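Local coordinates for hypothetical Thioesterase Protein SP_1851 (Streptococcus pneumoniae serotype 4, PDB 4XY5), which probably hydrolyses thioesters, as a PaaI-like member of the hotdog-fold thioesterase superfamily, at residues 34-37 and 38-41. The protein carries 1 engineered substitution. Sequence-based numbering, arbitrary orientation.
Sequences VVNS and SLNY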
# COMPACT_ATOMS: atom_id res chain seq x y z
N VAL A 34 8.70 8.30 -22.99
CA VAL A 34 8.87 6.85 -22.88
C VAL A 34 9.73 6.36 -24.05
O VAL A 34 9.46 6.67 -25.21
CB VAL A 34 7.51 6.12 -22.87
CG1 VAL A 34 7.70 4.63 -22.69
CG2 VAL A 34 6.62 6.68 -21.77
N VAL A 35 10.78 5.61 -23.73
CA VAL A 35 11.70 5.11 -24.74
C VAL A 35 11.85 3.60 -24.58
O VAL A 35 11.20 3.00 -23.71
CB VAL A 35 13.08 5.82 -24.66
CG1 VAL A 35 12.96 7.27 -25.12
CG2 VAL A 35 13.65 5.76 -23.25
N ASN A 36 12.66 2.97 -25.42
CA ASN A 36 12.72 1.50 -25.39
C ASN A 36 13.17 0.96 -24.04
O ASN A 36 12.70 -0.09 -23.60
CB ASN A 36 13.65 0.96 -26.48
CG ASN A 36 13.58 -0.56 -26.60
OD1 ASN A 36 12.59 -1.11 -27.08
ND2 ASN A 36 14.63 -1.25 -26.15
N SER A 37 14.08 1.66 -23.37
CA SER A 37 14.61 1.17 -22.10
C SER A 37 13.55 1.29 -20.99
O SER A 37 13.75 0.77 -19.88
CB SER A 37 15.87 1.93 -21.71
OG SER A 37 15.61 3.32 -21.54
N SER A 38 12.45 1.96 -21.29
CA SER A 38 11.36 2.16 -20.34
C SER A 38 10.42 0.95 -20.29
O SER A 38 9.62 0.85 -19.38
CB SER A 38 10.53 3.39 -20.70
OG SER A 38 11.33 4.52 -21.01
N LEU A 39 10.50 0.07 -21.28
CA LEU A 39 9.44 -0.90 -21.53
C LEU A 39 9.66 -2.26 -20.86
O LEU A 39 10.78 -2.60 -20.48
CB LEU A 39 9.27 -1.12 -23.05
CG LEU A 39 9.09 0.13 -23.92
CD1 LEU A 39 9.05 -0.24 -25.41
CD2 LEU A 39 7.82 0.87 -23.51
N ASN A 40 8.58 -3.03 -20.72
CA ASN A 40 8.67 -4.41 -20.23
C ASN A 40 8.56 -5.39 -21.40
O ASN A 40 8.58 -4.98 -22.56
CB ASN A 40 7.59 -4.69 -19.18
CG ASN A 40 6.16 -4.48 -19.70
OD1 ASN A 40 5.89 -4.59 -20.89
ND2 ASN A 40 5.24 -4.18 -18.79
N TYR A 41 8.42 -6.68 -21.08
CA TYR A 41 8.31 -7.73 -22.10
C TYR A 41 7.19 -7.47 -23.09
O TYR A 41 7.31 -7.80 -24.27
CB TYR A 41 8.04 -9.11 -21.48
CG TYR A 41 8.77 -9.47 -20.22
CD1 TYR A 41 10.16 -9.64 -20.21
CD2 TYR A 41 8.08 -9.72 -19.03
CE1 TYR A 41 10.83 -9.99 -19.05
CE2 TYR A 41 8.74 -10.07 -17.87
CZ TYR A 41 10.12 -10.21 -17.89
OH TYR A 41 10.78 -10.56 -16.73
O HOH W 1 13.80 4.72 -19.99
O HOH W 2 13.29 -2.25 -20.58
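Ser38 and Val35 grip each other through backbone and side chain in a short 3-10 turn, part of the connection between strand 27-33 and helix 47-64 of this hotdog fold. Ser38 N donates to Val35 O at 2.9 Å, the i to i+3 bond of such a turn. A second bond runs the other way: Val35 N points almost straight at Ser38 OG (3.0 Å, 167°). The serine hydroxyl lies beside its own backbone N and anti to the carbonyl carbon (chi1 -46°), which turns it back over the start of the turn. A small hydroxyl suits this buried place, since it satisfies an amide NH and leaves CB to pack on Val34 CG1 at 3.7 Å. One water joins Ser38 OG (2.7 Å) to Ser37 OG.

Leu39 extends the turn by one residue, its N donating to Asn36 O at 3.2 Å. Its side chain lies against the same carbonyls, with CG touching Val35 O and Asn36 O. A forked aliphatic group suits this place because its branches serve different neighbours: CD1 loosely faces the amide oxygen Asn36 OD1 (4.0 Å), whereas CD2 turns to the buried Val34. Val34 and Ser38 also touch Tyr49, tying the turn to helix 47-64. The Val34 and Leu39 side chains cross at about a right angle, Val34 CG1 sitting 3.9 Å from Leu39 CD2.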